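PDB 4WCJ: polysaccharide deacetylase from Ammonifex degensii, which probably removes N-acetyl groups from poly-beta-1,6-N-acetyl-D-glucosamine as a zinc-binding family 4 carbohydrate esterase. Local coordinates for residues L37-Y42 and K233-G238; P171-P176 and F204-G209; L226-R231 and P241-V246. One frame throughout, in Å; residues are numbered along the deposited sequence.

Contact 1: residues L37-Y42 and K233-G238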
loop_
_atom_site.group_PDB
_atom_site.type_symbol
_atom_site.label_atom_id
_atom_site.label_comp_id
_atom_site.label_asym_id
_atom_site.label_seq_id
_atom_site.Cartn_x
_atom_site.Cartn_y
_atom_site.Cartn_z
ATOM N N LEU A 37 2.077 11.246 -9.989
ATOM C CA LEU A 37 2.344 10.395 -8.836
ATOM C C LEU A 37 2.334 8.909 -9.168
ATOM O O LEU A 37 1.298 8.368 -9.536
ATOM C CB LEU A 37 1.309 10.658 -7.745
ATOM C CG LEU A 37 1.324 9.700 -6.545
ATOM C CD1 LEU A 37 2.614 9.831 -5.747
ATOM C CD2 LEU A 37 0.107 9.925 -5.661
ATOM N N VAL A 38 3.478 8.252 -9.016
ATOM C CA VAL A 38 3.531 6.796 -9.114
ATOM C C VAL A 38 3.588 6.206 -7.710
ATOM O O VAL A 38 4.337 6.680 -6.860
ATOM C CB VAL A 38 4.739 6.314 -9.961
ATOM C CG1 VAL A 38 5.071 4.856 -9.674
ATOM C CG2 VAL A 38 4.458 6.529 -11.440
ATOM N N VAL A 39 2.769 5.193 -7.460
ATOM C CA VAL A 39 2.709 4.578 -6.146
ATOM C C VAL A 39 3.215 3.141 -6.233
ATOM O O VAL A 39 2.655 2.325 -6.963
ATOM C CB VAL A 39 1.274 4.616 -5.578
ATOM C CG1 VAL A 39 1.237 4.048 -4.177
ATOM C CG2 VAL A 39 0.754 6.050 -5.563
ATOM N N LEU A 40 4.285 2.838 -5.500
ATOM C CA LEU A 40 4.888 1.506 -5.562
ATOM C C LEU A 40 4.259 0.574 -4.537
ATOM O O LEU A 40 3.974 0.982 -3.412
ATOM C CB LEU A 40 6.398 1.587 -5.335
ATOM C CG LEU A 40 7.162 2.594 -6.195
ATOM C CD1 LEU A 40 8.643 2.607 -5.830
ATOM C CD2 LEU A 40 6.971 2.306 -7.666
ATOM N N CYS A 41 4.023 -0.669 -4.941
ATOM C CA CYS A 41 3.515 -1.690 -4.040
ATOM C C CYS A 41 4.548 -2.797 -3.842
ATOM O O CYS A 41 4.838 -3.573 -4.760
ATOM C CB CYS A 41 2.205 -2.284 -4.560
ATOM S SG CYS A 41 1.578 -3.650 -3.549
ATOM N N TYR A 42 5.102 -2.845 -2.635
ATOM C CA TYR A 42 6.004 -3.906 -2.195
ATOM C C TYR A 42 5.278 -4.843 -1.229
ATOM O O TYR A 42 4.207 -4.505 -0.713
ATOM C CB TYR A 42 7.243 -3.332 -1.501
ATOM C CG TYR A 42 8.151 -2.467 -2.342
ATOM C CD1 TYR A 42 9.181 -3.031 -3.092
ATOM C CD2 TYR A 42 8.007 -1.085 -2.359
ATOM C CE1 TYR A 42 10.029 -2.242 -3.852
ATOM C CE2 TYR A 42 8.847 -0.287 -3.121
ATOM C CZ TYR A 42 9.859 -0.871 -3.860
ATOM O OH TYR A 42 10.701 -0.085 -4.615
ATOM N N LYS A 233 -0.329 2.863 -13.219
ATOM C CA LYS A 233 -0.501 4.102 -13.975
ATOM C C LYS A 233 0.193 5.270 -13.300
ATOM O O LYS A 233 0.577 5.179 -12.132
ATOM C CB LYS A 233 -1.986 4.423 -14.144
ATOM C CG LYS A 233 -2.757 4.426 -12.835
ATOM C CD LYS A 233 -4.126 5.065 -12.988
ATOM C CE LYS A 233 -4.006 6.580 -13.054
ATOM N NZ LYS A 233 -5.329 7.265 -12.975
ATOM N N VAL A 234 0.367 6.365 -14.039
ATOM C CA VAL A 234 0.757 7.624 -13.411
ATOM C C VAL A 234 -0.502 8.309 -12.909
ATOM O O VAL A 234 -1.387 8.644 -13.697
ATOM C CB VAL A 234 1.511 8.576 -14.365
ATOM C CG1 VAL A 234 1.759 9.927 -13.683
ATOM C CG2 VAL A 234 2.826 7.962 -14.815
ATOM N N ASN A 235 -0.581 8.512 -11.596
ATOM C CA ASN A 235 -1.742 9.156 -10.997
ATOM C C ASN A 235 -1.629 10.673 -11.079
ATOM O O ASN A 235 -0.552 11.232 -10.877
ATOM C CB ASN A 235 -1.917 8.703 -9.544
ATOM C CG ASN A 235 -2.163 7.203 -9.432
ATOM O OD1 ASN A 235 -3.268 6.722 -9.686
ATOM N ND2 ASN A 235 -1.127 6.458 -9.065
ATOM N N ARG A 236 -2.748 11.323 -11.392
ATOM C CA ARG A 236 -2.784 12.766 -11.617
ATOM C C ARG A 236 -3.820 13.430 -10.706
ATOM O O ARG A 236 -4.734 12.762 -10.225
ATOM C CB ARG A 236 -3.098 13.060 -13.088
ATOM C CG ARG A 236 -2.030 12.588 -14.071
ATOM C CD ARG A 236 -0.806 13.494 -14.043
ATOM N NE ARG A 236 -1.139 14.870 -14.414
ATOM C CZ ARG A 236 -0.289 15.892 -14.358
ATOM N NH1 ARG A 236 -0.689 17.107 -14.711
ATOM N NH2 ARG A 236 0.961 15.704 -13.949
ATOM N N PRO A 237 -3.683 14.747 -10.461
ATOM C CA PRO A 237 -4.696 15.426 -9.641
ATOM C C PRO A 237 -6.105 15.227 -10.197
ATOM O O PRO A 237 -6.310 15.290 -11.412
ATOM C CB PRO A 237 -4.274 16.896 -9.712
ATOM C CG PRO A 237 -2.805 16.850 -9.946
ATOM C CD PRO A 237 -2.572 15.645 -10.822
ATOM N N GLY A 238 -7.058 14.960 -9.310
ATOM C CA GLY A 238 -8.425 14.703 -9.723
ATOM C C GLY A 238 -8.731 13.228 -9.909
ATOM O O GLY A 238 -9.800 12.867 -10.402
HETATM O O HOH W 1 1.587 4.154 -9.762
#
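L37 and N235 meet through three hydrogen bonds. The backbone N of L37 gives a nearly straight bond (2.8 Å, 173°) to N235 O, in the carbonyl plane. In return L37 O accepts twice: from N235 N at 2.8 Å and, at 3.1 Å, from ND2 of the same asparagine. The two donors reach this oxygen from opposite faces of its plane, so the buried carbonyl is gripped by backbone and side chain of one residue. With CG of N235 anti to its carbonyl carbon (chi1 -62°), ND2 is brought to L37 O; it also bonds to G244 O, which helps fix the rotation of the amide. Two residues along, a water takes over the pairing, accepting from V39 N and donating to K233 O, both at 2.8 Å. Beside these bonds CG2 of V38 meets CG2 of V234 at 4.0 Å, an apolar contact, and a methyl of V39, CG2, lies in van der Waals contact with the amide ND2 of N235. NZ of K233 forms a salt bridge with D239. The arrangement is a single antiparallel bridge, in which the loop between strands 226-229 and 242-247 closes over the start of a strand in the parallel beta/alpha barrel of this deacetylase.

Contact 2: residues P171-P176 and F204-G209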
loop_
_atom_site.group_PDB
_atom_site.type_symbol
_atom_site.label_atom_id
_atom_site.label_comp_id
_atom_site.label_asym_id
_atom_site.label_seq_id
_atom_site.Cartn_x
_atom_site.Cartn_y
_atom_site.Cartn_z
ATOM N N PRO A 171 -11.391 -13.013 -5.651
ATOM C CA PRO A 171 -11.281 -12.992 -4.187
ATOM C C PRO A 171 -12.601 -13.316 -3.497
ATOM O O PRO A 171 -13.665 -13.013 -4.043
ATOM C CB PRO A 171 -10.864 -11.550 -3.882
ATOM C CG PRO A 171 -10.327 -11.016 -5.151
ATOM C CD PRO A 171 -11.080 -11.699 -6.240
ATOM N N VAL A 172 -12.526 -13.910 -2.311
ATOM C CA VAL A 172 -13.720 -14.261 -1.546
ATOM C C VAL A 172 -14.663 -13.076 -1.312
ATOM O O VAL A 172 -15.886 -13.252 -1.258
ATOM C CB VAL A 172 -13.338 -14.864 -0.180
ATOM C CG1 VAL A 172 -12.658 -16.216 -0.366
ATOM C CG2 VAL A 172 -12.437 -13.898 0.602
ATOM N N PHE A 173 -14.115 -11.872 -1.178
ATOM C CA PHE A 173 -14.963 -10.729 -0.863
ATOM C C PHE A 173 -15.675 -10.165 -2.094
ATOM O O PHE A 173 -16.471 -9.225 -1.977
ATOM C CB PHE A 173 -14.162 -9.624 -0.155
ATOM C CG PHE A 173 -13.010 -9.078 -0.952
ATOM C CD1 PHE A 173 -13.194 -8.020 -1.829
ATOM C CD2 PHE A 173 -11.734 -9.589 -0.789
ATOM C CE1 PHE A 173 -12.134 -7.503 -2.553
ATOM C CE2 PHE A 173 -10.662 -9.064 -1.504
ATOM C CZ PHE A 173 -10.873 -8.022 -2.394
ATOM N N LEU A 174 -15.409 -10.737 -3.264
ATOM C CA LEU A 174 -16.113 -10.334 -4.482
ATOM C C LEU A 174 -17.075 -11.411 -4.969
ATOM O O LEU A 174 -17.707 -11.260 -6.016
ATOM C CB LEU A 174 -15.119 -9.986 -5.594
ATOM C CG LEU A 174 -14.162 -8.825 -5.317
ATOM C CD1 LEU A 174 -13.267 -8.559 -6.517
ATOM C CD2 LEU A 174 -14.921 -7.554 -4.919
ATOM N N LEU A 175 -17.172 -12.501 -4.214
ATOM C CA LEU A 175 -18.140 -13.559 -4.491
ATOM C C LEU A 175 -19.559 -13.019 -4.325
ATOM O O LEU A 175 -19.779 -12.072 -3.568
ATOM C CB LEU A 175 -17.909 -14.758 -3.565
ATOM C CG LEU A 175 -16.615 -15.535 -3.801
ATOM C CD1 LEU A 175 -16.517 -16.724 -2.858
ATOM C CD2 LEU A 175 -16.537 -15.985 -5.249
ATOM N N PRO A 176 -20.528 -13.611 -5.036
ATOM C CA PRO A 176 -21.911 -13.132 -4.938
ATOM C C PRO A 176 -22.465 -13.206 -3.518
ATOM O O PRO A 176 -22.168 -14.154 -2.788
ATOM C CB PRO A 176 -22.683 -14.084 -5.864
ATOM C CG PRO A 176 -21.652 -14.663 -6.781
ATOM C CD PRO A 176 -20.394 -14.742 -5.973
ATOM N N PHE A 204 -7.326 2.496 2.113
ATOM C CA PHE A 204 -7.617 1.076 1.935
ATOM C C PHE A 204 -6.972 0.534 0.661
ATOM O O PHE A 204 -6.948 1.213 -0.366
ATOM C CB PHE A 204 -9.138 0.848 1.883
ATOM C CG PHE A 204 -9.540 -0.606 1.839
ATOM C CD1 PHE A 204 -9.599 -1.299 0.632
ATOM C CD2 PHE A 204 -9.899 -1.266 3.000
ATOM C CE1 PHE A 204 -9.973 -2.621 0.600
ATOM C CE2 PHE A 204 -10.279 -2.596 2.968
ATOM C CZ PHE A 204 -10.312 -3.273 1.775
ATOM N N ALA A 205 -6.457 -0.692 0.738
ATOM C CA ALA A 205 -5.909 -1.389 -0.433
ATOM C C ALA A 205 -6.606 -2.725 -0.620
ATOM O O ALA A 205 -6.686 -3.531 0.311
ATOM C CB ALA A 205 -4.410 -1.593 -0.294
ATOM N N TYR A 206 -7.115 -2.954 -1.826
ATOM C CA TYR A 206 -7.765 -4.221 -2.154
ATOM C C TYR A 206 -6.760 -5.355 -2.251
ATOM O O TYR A 206 -5.791 -5.253 -3.004
ATOM C CB TYR A 206 -8.508 -4.127 -3.486
ATOM C CG TYR A 206 -9.821 -3.371 -3.477
ATOM C CD1 TYR A 206 -10.897 -3.810 -2.711
ATOM C CD2 TYR A 206 -9.999 -2.243 -4.266
ATOM C CE1 TYR A 206 -12.101 -3.131 -2.709
ATOM C CE2 TYR A 206 -11.208 -1.559 -4.274
ATOM C CZ TYR A 206 -12.254 -2.007 -3.494
ATOM O OH TYR A 206 -13.459 -1.334 -3.511
ATOM N N PRO A 207 -6.994 -6.443 -1.506
ATOM C CA PRO A 207 -6.209 -7.651 -1.771
ATOM C C PRO A 207 -6.459 -8.107 -3.205
ATOM O O PRO A 207 -7.603 -8.036 -3.680
ATOM C CB PRO A 207 -6.745 -8.658 -0.753
ATOM C CG PRO A 207 -7.366 -7.813 0.327
ATOM C CD PRO A 207 -7.942 -6.624 -0.398
ATOM N N TYR A 208 -5.383 -8.509 -3.878
ATOM C CA TYR A 208 -5.381 -8.971 -5.272
ATOM C C TYR A 208 -5.647 -7.816 -6.243
ATOM O O TYR A 208 -5.656 -8.008 -7.452
ATOM C CB TYR A 208 -6.376 -10.128 -5.470
ATOM C CG TYR A 208 -6.201 -11.204 -4.424
ATOM C CD1 TYR A 208 -5.074 -12.028 -4.416
ATOM C CD2 TYR A 208 -7.140 -11.370 -3.416
ATOM C CE1 TYR A 208 -4.900 -12.996 -3.434
ATOM C CE2 TYR A 208 -6.975 -12.339 -2.439
ATOM C CZ TYR A 208 -5.861 -13.139 -2.450
ATOM O OH TYR A 208 -5.734 -14.082 -1.465
ATOM N N GLY A 209 -5.834 -6.612 -5.707
ATOM C CA GLY A 209 -5.698 -5.405 -6.502
ATOM C C GLY A 209 -6.926 -4.711 -7.053
ATOM O O GLY A 209 -6.805 -3.627 -7.627
#
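F173 and P207 form the close-packed part of this contact. The outer end of the phenylalanine ring, CZ and CE2, lies against the proline ring, with CZ of F173 3.8 Å from CD of P207. At its edge the same ring meets the carbonyl oxygen of P207, 3.5 Å from CZ of F173 and near the ring plane. F173 reaches this place with CG lodged between its backbone N and carbonyl carbon (chi1 60°), the crowded position. On its other flank CE1 of F173 touches CD1 of Y206 at 3.9 Å, the two side chains crossing obliquely; the hydroxyl of Y206 is held beyond the contact by D216 and T215. The other part is smaller and nearer to solvent: P171 and the partly exposed Y208 lie alongside and point opposite ways, with CG of P171 3.6 Å from CD2 of Y208. Beyond L174, L175 and P176 run off toward the surface without touching 204-209. Each segment has its own turn bond, L174 N to P171 O and G209 N to Y206 O, each 3.0 Å. Y208 also packs on H162 and P207 on T158 and H162, while A205 O bonds to H157 ND1. Segment 171-176 thus packs on the loop following strand 203-205, which borders the zinc site of D99, H157 and H162.

Contact 3: residues L226-R231 and P241-V246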
loop_
_atom_site.group_PDB
_atom_site.type_symbol
_atom_site.label_atom_id
_atom_site.label_comp_id
_atom_site.label_asym_id
_atom_site.label_seq_id
_atom_site.Cartn_x
_atom_site.Cartn_y
_atom_site.Cartn_z
ATOM N N LEU A 226 -8.981 7.345 0.262
ATOM C CA LEU A 226 -8.282 6.773 -0.882
ATOM C C LEU A 226 -8.409 5.266 -0.893
ATOM O O LEU A 226 -8.302 4.611 0.149
ATOM C CB LEU A 226 -6.802 7.150 -0.886
ATOM C CG LEU A 226 -6.442 8.621 -1.086
ATOM C CD1 LEU A 226 -4.946 8.809 -0.872
ATOM C CD2 LEU A 226 -6.872 9.142 -2.462
ATOM N N VAL A 227 -8.614 4.740 -2.092
ATOM C CA VAL A 227 -8.752 3.314 -2.337
ATOM C C VAL A 227 -7.684 2.923 -3.352
ATOM O O VAL A 227 -7.649 3.457 -4.461
ATOM C CB VAL A 227 -10.157 2.972 -2.855
ATOM C CG1 VAL A 227 -10.274 1.482 -3.143
ATOM C CG2 VAL A 227 -11.220 3.435 -1.848
ATOM N N PHE A 228 -6.790 2.022 -2.959
ATOM C CA PHE A 228 -5.630 1.685 -3.782
ATOM C C PHE A 228 -5.782 0.364 -4.519
ATOM O O PHE A 228 -6.184 -0.641 -3.930
ATOM C CB PHE A 228 -4.372 1.612 -2.927
ATOM C CG PHE A 228 -3.938 2.932 -2.363
ATOM C CD1 PHE A 228 -4.619 3.508 -1.298
ATOM C CD2 PHE A 228 -2.835 3.585 -2.880
ATOM C CE1 PHE A 228 -4.211 4.718 -0.765
ATOM C CE2 PHE A 228 -2.416 4.795 -2.351
ATOM C CZ PHE A 228 -3.109 5.360 -1.291
ATOM N N THR A 229 -5.432 0.387 -5.800
ATOM C CA THR A 229 -5.521 -0.774 -6.676
ATOM C C THR A 229 -4.136 -1.166 -7.175
ATOM O O THR A 229 -3.152 -0.533 -6.816
ATOM C CB THR A 229 -6.425 -0.479 -7.885
ATOM O OG1 THR A 229 -5.751 0.399 -8.799
ATOM C CG2 THR A 229 -7.727 0.185 -7.451
ATOM N N LEU A 230 -4.067 -2.194 -8.024
ATOM C CA LEU A 230 -2.812 -2.565 -8.684
ATOM C C LEU A 230 -2.888 -2.255 -10.184
ATOM O O LEU A 230 -2.303 -2.955 -11.016
ATOM C CB LEU A 230 -2.485 -4.046 -8.451
ATOM C CG LEU A 230 -2.087 -4.394 -7.014
ATOM C CD1 LEU A 230 -1.914 -5.895 -6.818
ATOM C CD2 LEU A 230 -0.819 -3.636 -6.608
ATOM N N ARG A 231 -3.628 -1.202 -10.521
ATOM C CA ARG A 231 -3.638 -0.670 -11.879
ATOM C C ARG A 231 -2.409 0.213 -12.061
ATOM O O ARG A 231 -2.335 1.304 -11.499
ATOM C CB ARG A 231 -4.926 0.118 -12.155
ATOM C CG ARG A 231 -5.177 0.397 -13.627
ATOM C CD ARG A 231 -6.539 1.044 -13.864
ATOM N NE ARG A 231 -7.664 0.163 -13.543
ATOM C CZ ARG A 231 -8.938 0.467 -13.785
ATOM N NH1 ARG A 231 -9.250 1.625 -14.354
ATOM N NH2 ARG A 231 -9.903 -0.385 -13.462
ATOM N N PRO A 241 -11.063 9.302 -5.426
ATOM C CA PRO A 241 -10.341 8.547 -4.396
ATOM C C PRO A 241 -9.540 7.343 -4.879
ATOM O O PRO A 241 -9.017 6.629 -4.035
ATOM C CB PRO A 241 -11.468 8.077 -3.467
ATOM C CG PRO A 241 -12.723 8.054 -4.333
ATOM C CD PRO A 241 -12.434 8.797 -5.613
ATOM N N PHE A 242 -9.437 7.104 -6.183
ATOM C CA PHE A 242 -8.832 5.861 -6.650
ATOM C C PHE A 242 -7.377 6.009 -7.085
ATOM O O PHE A 242 -7.045 6.887 -7.890
ATOM C CB PHE A 242 -9.675 5.288 -7.786
ATOM C CG PHE A 242 -11.069 4.995 -7.368
ATOM C CD1 PHE A 242 -11.331 3.908 -6.553
ATOM C CD2 PHE A 242 -12.110 5.830 -7.736
ATOM C CE1 PHE A 242 -12.615 3.641 -6.132
ATOM C CE2 PHE A 242 -13.401 5.568 -7.322
ATOM C CZ PHE A 242 -13.651 4.467 -6.513
ATOM N N VAL A 243 -6.521 5.149 -6.539
ATOM C CA VAL A 243 -5.078 5.239 -6.761
ATOM C C VAL A 243 -4.481 3.980 -7.395
ATOM O O VAL A 243 -4.478 2.910 -6.784
ATOM C CB VAL A 243 -4.318 5.500 -5.443
ATOM C CG1 VAL A 243 -2.903 5.939 -5.742
ATOM C CG2 VAL A 243 -5.026 6.559 -4.604
ATOM N N GLY A 244 -3.928 4.119 -8.594
ATOM C CA GLY A 244 -3.307 2.987 -9.266
ATOM C C GLY A 244 -1.867 2.759 -8.833
ATOM O O GLY A 244 -1.046 3.683 -8.846
ATOM N N ARG A 245 -1.552 1.534 -8.424
ATOM C CA ARG A 245 -0.209 1.233 -7.930
ATOM C C ARG A 245 0.526 0.272 -8.852
ATOM O O ARG A 245 -0.086 -0.595 -9.484
ATOM C CB ARG A 245 -0.254 0.635 -6.518
ATOM C CG ARG A 245 -0.923 1.498 -5.460
ATOM C CD ARG A 245 -0.800 0.833 -4.101
ATOM N NE ARG A 245 -1.510 -0.443 -4.090
ATOM C CZ ARG A 245 -1.367 -1.372 -3.153
ATOM N NH1 ARG A 245 -0.535 -1.170 -2.138
ATOM N NH2 ARG A 245 -2.060 -2.501 -3.231
ATOM N N VAL A 246 1.843 0.436 -8.914
ATOM C CA VAL A 246 2.719 -0.477 -9.625
ATOM C C VAL A 246 3.249 -1.553 -8.685
ATOM O O VAL A 246 3.985 -1.253 -7.756
ATOM C CB VAL A 246 3.924 0.256 -10.247
ATOM C CG1 VAL A 246 4.834 -0.745 -10.973
ATOM C CG2 VAL A 246 3.456 1.360 -11.187
HETATM O O HOH W 2 -4.648 -3.038 -4.309
#
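The ring of F228 takes V243 over one face: CB of V243 stands 3.9 Å from the ring centroid, a CH-pi contact, and CG2 lies above the same face toward the rim. At the ring's edge, in plane, sits CG of R245. The guanidinium of R245 is turned 72° from that ring; over one of its faces lies CB of F228, and at its edge, in plane, is T229 O. This oxygen takes a 3.2 Å bond from NE of R245, which stands well above the carbonyl plane, besides a weak one from R245 N. The arginine chain, bent at its third torsion (chi3 -63°), curls back to reach it. NH2 goes on to a salt bridge with D98 and to a water that also donates to F228 O; NH1 bonds to T96. A methionine in place of R245 would probably leave D98 without its cationic mate and T229 O without its bond from NE. L230 adds CD2, 3.8 Å from NH2 of R245. Backbone bonds knit the strands: V227 N to P241 O at 2.7 Å, V243 N to V227 O at 2.9 Å, and T229 N to V243 O, nearly straight. On the opposite face of the sheet from F228 and V243, CB of V227 meets CD1 of F242 at 4.0 Å. T229 OG1 accepts from R231 N, an ST turn. Strands 226-229 and 242-246 run parallel, 28° apart, as neighbours in the beta/alpha barrel, and R245 lies near the zinc site, its side chain about 5 Å from that of H157 and about 7 Å from the zinc ion.

How the contacts relate
From the N terminus, strand 36-42 comes first, and contact 1 closes the longest loop, 190 residues, when the chain returns at 233-238. Contact 2 is nested inside it, joining the turn at 171-176 to 204-209 across helix 179-197. Contact 3 follows in series after contact 2 and closes a short loop from 226-231 to 241-246. Residues 233-238 lie within that loop, so contacts 1 and 3 cross, and they touch through N235 with G244 and V39 with V246. Contact 2 joins contact 3 through F204 and F228. Strands 203-205, 226-229, 242-247 and 36-42 thus follow one another in one parallel sheet.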